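Local atomic coordinates of putative carbohydrate binding protein (Pseudomonas aeruginosa, PDB entry 3QEC), a protein that is of undetermined function but probably binds heparin, and may take part in carbohydrate transport and biofilm formation. Residues L30-Q40 and I111-A119. Sequence-based numbering, arbitrary orientation.
Sequences LYLTSASGAIQ and ISSELTWSA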
ATOM      1  N   LEU A  30      -6.955  -4.388   6.789  1.00 60.75           N
ATOM      2  CA  LEU A  30      -6.858  -4.622   5.352  1.00 60.32           C
ATOM      3  C   LEU A  30      -7.929  -5.603   4.894  1.00 66.93           C
ATOM      4  O   LEU A  30      -8.069  -6.695   5.472  1.00 67.84           O
ATOM      5  CB  LEU A  30      -5.452  -5.136   4.960  1.00 59.81           C
ATOM      6  CG  LEU A  30      -5.281  -5.688   3.529  1.00 63.42           C
ATOM      7  CD1 LEU A  30      -5.286  -4.570   2.490  1.00 61.86           C
ATOM      8  CD2 LEU A  30      -4.020  -6.503   3.412  1.00 64.59           C
ATOM      9  N   TYR A  31      -8.685  -5.205   3.845  1.00 63.40           N
ATOM     10  CA  TYR A  31      -9.703  -6.058   3.219  1.00 64.48           C
ATOM     11  C   TYR A  31     -10.143  -5.489   1.878  1.00 66.25           C
ATOM     12  O   TYR A  31     -10.034  -4.284   1.639  1.00 63.79           O
ATOM     13  CB  TYR A  31     -10.925  -6.308   4.135  1.00 67.21           C
ATOM     14  CG  TYR A  31     -11.870  -5.139   4.302  1.00 70.50           C
ATOM     15  CD1 TYR A  31     -11.640  -4.160   5.266  1.00 71.60           C
ATOM     16  CD2 TYR A  31     -13.036  -5.049   3.544  1.00 73.09           C
ATOM     17  CE1 TYR A  31     -12.529  -3.098   5.447  1.00 72.80           C
ATOM     18  CE2 TYR A  31     -13.927  -3.987   3.709  1.00 74.27           C
ATOM     19  CZ  TYR A  31     -13.674  -3.019   4.668  1.00 84.80           C
ATOM     20  OH  TYR A  31     -14.575  -1.991   4.825  1.00 92.88           O
ATOM     21  N   LEU A  32     -10.634  -6.373   1.001  1.00 62.69           N
ATOM     22  CA  LEU A  32     -11.185  -6.010  -0.304  1.00 61.04           C
ATOM     23  C   LEU A  32     -12.502  -6.752  -0.460  1.00 64.87           C
ATOM     24  O   LEU A  32     -12.790  -7.611   0.367  1.00 66.20           O
ATOM     25  CB  LEU A  32     -10.187  -6.292  -1.456  1.00 60.49           C
ATOM     26  CG  LEU A  32      -8.952  -5.352  -1.554  1.00 62.26           C
ATOM     27  CD1 LEU A  32      -8.100  -5.697  -2.756  1.00 62.50           C
ATOM     28  CD2 LEU A  32      -9.342  -3.876  -1.597  1.00 58.48           C
ATOM     29  N   THR A  33     -13.335  -6.393  -1.447  1.00 61.33           N
ATOM     30  CA  THR A  33     -14.640  -7.046  -1.641  1.00 62.39           C
ATOM     31  C   THR A  33     -14.675  -7.802  -2.963  1.00 66.96           C
ATOM     32  O   THR A  33     -14.261  -7.268  -3.983  1.00 67.47           O
ATOM     33  CB  THR A  33     -15.786  -6.000  -1.592  1.00 65.02           C
ATOM     34  OG1 THR A  33     -15.734  -5.280  -0.365  1.00 65.29           O
ATOM     35  CG2 THR A  33     -17.156  -6.621  -1.732  1.00 60.33           C
ATOM     36  N   SER A  34     -15.240  -9.009  -2.961  1.00 63.55           N
ATOM     37  CA  SER A  34     -15.420  -9.819  -4.165  1.00 63.48           C
ATOM     38  C   SER A  34     -16.460  -9.170  -5.100  1.00 66.82           C
ATOM     39  O   SER A  34     -17.221  -8.302  -4.676  1.00 66.57           O
ATOM     40  CB  SER A  34     -15.864 -11.224  -3.776  1.00 67.24           C
ATOM     41  OG  SER A  34     -16.305 -11.953  -4.910  1.00 81.82           O
ATOM     42  N   ALA A  35     -16.515  -9.622  -6.359  1.00 62.87           N
ATOM     43  CA  ALA A  35     -17.489  -9.172  -7.350  1.00 62.10           C
ATOM     44  C   ALA A  35     -18.902  -9.646  -6.980  1.00 67.63           C
ATOM     45  O   ALA A  35     -19.898  -9.080  -7.459  1.00 68.83           O
ATOM     46  CB  ALA A  35     -17.101  -9.696  -8.717  1.00 63.56           C
ATOM     47  N   SER A  36     -18.974 -10.703  -6.150  1.00 64.09           N
ATOM     48  CA  SER A  36     -20.196 -11.309  -5.607  1.00 64.79           C
ATOM     49  C   SER A  36     -20.710 -10.528  -4.360  1.00 70.12           C
ATOM     50  O   SER A  36     -21.850 -10.727  -3.939  1.00 71.91           O
ATOM     51  CB  SER A  36     -19.932 -12.761  -5.235  1.00 66.13           C
ATOM     52  OG  SER A  36     -19.001 -12.816  -4.167  1.00 70.92           O
ATOM     53  N   GLY A  37     -19.866  -9.657  -3.808  1.00 64.69           N
ATOM     54  CA  GLY A  37     -20.183  -8.859  -2.634  1.00 64.34           C
ATOM     55  C   GLY A  37     -19.544  -9.343  -1.341  1.00 69.92           C
ATOM     56  O   GLY A  37     -19.574  -8.624  -0.339  1.00 69.41           O
ATOM     57  N   ALA A  38     -18.953 -10.561  -1.346  1.00 67.15           N
ATOM     58  CA  ALA A  38     -18.304 -11.141  -0.165  1.00 66.56           C
ATOM     59  C   ALA A  38     -17.034 -10.389   0.203  1.00 70.95           C
ATOM     60  O   ALA A  38     -16.235 -10.075  -0.672  1.00 69.97           O
ATOM     61  CB  ALA A  38     -17.985 -12.606  -0.408  1.00 68.06           C
ATOM     62  N   ILE A  39     -16.855 -10.093   1.499  1.00 69.04           N
ATOM     63  CA  ILE A  39     -15.675  -9.403   2.038  1.00 67.77           C
ATOM     64  C   ILE A  39     -14.531 -10.411   2.200  1.00 73.33           C
ATOM     65  O   ILE A  39     -14.754 -11.537   2.644  1.00 75.83           O
ATOM     66  CB  ILE A  39     -16.038  -8.678   3.366  1.00 70.81           C
ATOM     67  CG1 ILE A  39     -16.965  -7.461   3.061  1.00 70.84           C
ATOM     68  CG2 ILE A  39     -14.783  -8.271   4.188  1.00 70.00           C
ATOM     69  CD1 ILE A  39     -17.434  -6.577   4.270  1.00 81.64           C
ATOM     70  N   GLN A  40     -13.321 -10.023   1.802  1.00 68.90           N
ATOM     71  CA  GLN A  40     -12.144 -10.876   1.925  1.00 69.09           C
ATOM     72  C   GLN A  40     -11.064 -10.142   2.730  1.00 70.88           C
ATOM     73  O   GLN A  40     -10.501  -9.165   2.246  1.00 70.19           O
ATOM     74  CB  GLN A  40     -11.633 -11.300   0.533  1.00 70.63           C
ATOM     75  CG  GLN A  40     -10.350 -12.146   0.557  1.00 91.05           C
ATOM     76  CD  GLN A  40     -10.530 -13.519   1.163  1.00108.78           C
ATOM     77  OE1 GLN A  40     -11.434 -14.279   0.798  1.00106.04           O
ATOM     78  NE2 GLN A  40      -9.652 -13.867   2.092  1.00 96.56           N
ATOM     79  N   ILE A 111       0.360   4.375   2.268  1.00 53.11           N
ATOM     80  CA  ILE A 111       0.211   3.086   2.957  1.00 52.37           C
ATOM     81  C   ILE A 111      -0.410   2.174   1.869  1.00 56.74           C
ATOM     82  O   ILE A 111      -1.408   2.554   1.248  1.00 58.00           O
ATOM     83  CB  ILE A 111      -0.535   3.199   4.312  1.00 54.33           C
ATOM     84  CG1 ILE A 111      -0.454   1.885   5.128  1.00 54.66           C
ATOM     85  CG2 ILE A 111      -1.967   3.785   4.182  1.00 54.37           C
ATOM     86  CD1 ILE A 111      -0.797   2.068   6.627  1.00 54.78           C
ATOM     87  N   SER A 112       0.284   1.087   1.515  1.00 52.39           N
ATOM     88  CA  SER A 112      -0.062   0.264   0.362  1.00 52.71           C
ATOM     89  C   SER A 112       0.090  -1.241   0.597  1.00 57.69           C
ATOM     90  O   SER A 112       1.035  -1.677   1.260  1.00 57.88           O
ATOM     91  CB  SER A 112       0.838   0.662  -0.814  1.00 56.00           C
ATOM     92  OG  SER A 112       0.406   0.108  -2.048  1.00 65.62           O
ATOM     93  N   SER A 113      -0.810  -2.031  -0.024  1.00 54.29           N
ATOM     94  CA  SER A 113      -0.817  -3.495   0.042  1.00 55.08           C
ATOM     95  C   SER A 113      -1.378  -4.119  -1.248  1.00 61.50           C
ATOM     96  O   SER A 113      -1.931  -3.410  -2.097  1.00 61.75           O
ATOM     97  CB  SER A 113      -1.624  -3.977   1.243  1.00 57.37           C
ATOM     98  OG  SER A 113      -1.311  -5.327   1.548  1.00 64.17           O
ATOM     99  N   GLU A 114      -1.206  -5.443  -1.394  1.00 59.08           N
ATOM    100  CA  GLU A 114      -1.715  -6.231  -2.511  1.00 60.30           C
ATOM    101  C   GLU A 114      -2.411  -7.468  -1.947  1.00 65.79           C
ATOM    102  O   GLU A 114      -1.803  -8.265  -1.232  1.00 66.18           O
ATOM    103  CB  GLU A 114      -0.597  -6.602  -3.498  1.00 62.43           C
ATOM    104  CG  GLU A 114      -1.051  -7.477  -4.660  1.00 73.30           C
ATOM    105  CD  GLU A 114      -0.185  -7.480  -5.907  1.00 97.22           C
ATOM    106  OE1 GLU A 114       0.780  -6.687  -5.983  1.00 95.23           O
ATOM    107  OE2 GLU A 114      -0.510  -8.246  -6.839  1.00 99.97           O
ATOM    108  N   LEU A 115      -3.698  -7.601  -2.247  1.00 62.70           N
ATOM    109  CA  LEU A 115      -4.502  -8.710  -1.775  1.00 62.91           C
ATOM    110  C   LEU A 115      -5.272  -9.315  -2.948  1.00 69.25           C
ATOM    111  O   LEU A 115      -6.136  -8.665  -3.535  1.00 69.95           O
ATOM    112  CB  LEU A 115      -5.436  -8.231  -0.641  1.00 61.55           C
ATOM    113  CG  LEU A 115      -6.503  -9.192  -0.129  1.00 66.21           C
ATOM    114  CD1 LEU A 115      -5.886 -10.461   0.477  1.00 66.87           C
ATOM    115  CD2 LEU A 115      -7.401  -8.494   0.851  1.00 67.37           C
ATOM    116  N   THR A 116      -4.915 -10.551  -3.311  1.00 67.18           N
ATOM    117  CA  THR A 116      -5.555 -11.297  -4.392  1.00 68.09           C
ATOM    118  C   THR A 116      -5.965 -12.690  -3.884  1.00 73.46           C
ATOM    119  O   THR A 116      -5.385 -13.209  -2.930  1.00 73.93           O
ATOM    120  CB  THR A 116      -4.665 -11.367  -5.657  1.00 73.53           C
ATOM    121  OG1 THR A 116      -3.496 -12.129  -5.387  1.00 77.25           O
ATOM    122  CG2 THR A 116      -4.268  -9.990  -6.183  1.00 65.97           C
ATOM    123  N   TRP A 117      -7.001 -13.260  -4.493  1.00 70.98           N
ATOM    124  CA  TRP A 117      -7.520 -14.580  -4.160  1.00 73.18           C
ATOM    125  C   TRP A 117      -8.212 -15.159  -5.400  1.00 80.24           C
ATOM    126  O   TRP A 117      -8.326 -14.481  -6.426  1.00 79.10           O
ATOM    127  CB  TRP A 117      -8.446 -14.536  -2.921  1.00 72.38           C
ATOM    128  CG  TRP A 117      -9.702 -13.744  -3.120  1.00 73.32           C
ATOM    129  CD1 TRP A 117     -10.915 -14.222  -3.530  1.00 77.38           C
ATOM    130  CD2 TRP A 117      -9.845 -12.317  -3.020  1.00 71.36           C
ATOM    131  NE1 TRP A 117     -11.797 -13.182  -3.710  1.00 75.95           N
ATOM    132  CE2 TRP A 117     -11.182 -12.006  -3.357  1.00 75.57           C
ATOM    133  CE3 TRP A 117      -8.975 -11.270  -2.660  1.00 70.73           C
ATOM    134  CZ2 TRP A 117     -11.671 -10.692  -3.344  1.00 73.06           C
ATOM    135  CZ3 TRP A 117      -9.459  -9.972  -2.656  1.00 70.66           C
ATOM    136  CH2 TRP A 117     -10.789  -9.694  -3.001  1.00 71.56           C
ATOM    137  N   SER A 118      -8.634 -16.424  -5.317  1.00 81.49           N
ATOM    138  CA  SER A 118      -9.271 -17.136  -6.414  1.00 83.89           C
ATOM    139  C   SER A 118     -10.743 -17.379  -6.170  1.00 91.96           C
ATOM    140  O   SER A 118     -11.166 -17.721  -5.061  1.00 91.76           O
ATOM    141  CB  SER A 118      -8.573 -18.465  -6.669  1.00 89.15           C
ATOM    142  OG  SER A 118      -7.510 -18.268  -7.583  1.00 99.34           O
ATOM    143  N   ALA A 119     -11.514 -17.225  -7.241  1.00 91.60           N
ATOM    144  CA  ALA A 119     -12.953 -17.428  -7.281  1.00 93.11           C
ATOM    145  C   ALA A 119     -13.300 -18.368  -8.428  1.00100.77           C
ATOM    146  O   ALA A 119     -12.494 -18.530  -9.346  1.00100.78           O
ATOM    147  CB  ALA A 119     -13.656 -16.087  -7.459  1.00 92.01           C
TER
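One face of the Trp-117 indole is covered by the aliphatic part of Gln-40: Gln-40 CG stands 3.8 Å from the centroid of the six-membered ring, only 19° off the ring normal, which identifies a CH-pi contact. Gln-40 CB follows along the same benzo side, its amide tilted from the ring plane. With chi1 at 65°, Trp-117 holds CG between its backbone N and carbonyl carbon, and the indole reaches segment 30-40. There the ring rim abuts Leu-32, Trp-117 CH2 lying 3.8 Å from Leu-32 CB. Ser-34 CA sits in the ring plane, 3.9 Å from Trp-117 CZ2. Two sheets meet here face to face, as in a beta sandwich: strand 24-33 and its hairpin partner 39-41 belong to one, strand 107-120 to the other. No hydrogen bond joins the segments, and the strand axes approach to 8.0 Å at 46°. Between the sheets, Leu-115 directs CD2 at the hairpin backbone, 3.5 Å from Gln-40 O, and touches Leu-32 CB at 4.2 Å. Both methyls of Leu-30 face Ser-113 from one side, CD1 toward its CB and CD2 3.5 Å from its OG; that hydroxyl is hydrogen-bonded to Lys-46 O. At the hairpin's end, a type I turn spans Ser-34 to Gly-37, and Ser-34 OG accepts from Ser-36 N in an ST turn while also bonding to Glu-128 of strand 125-138.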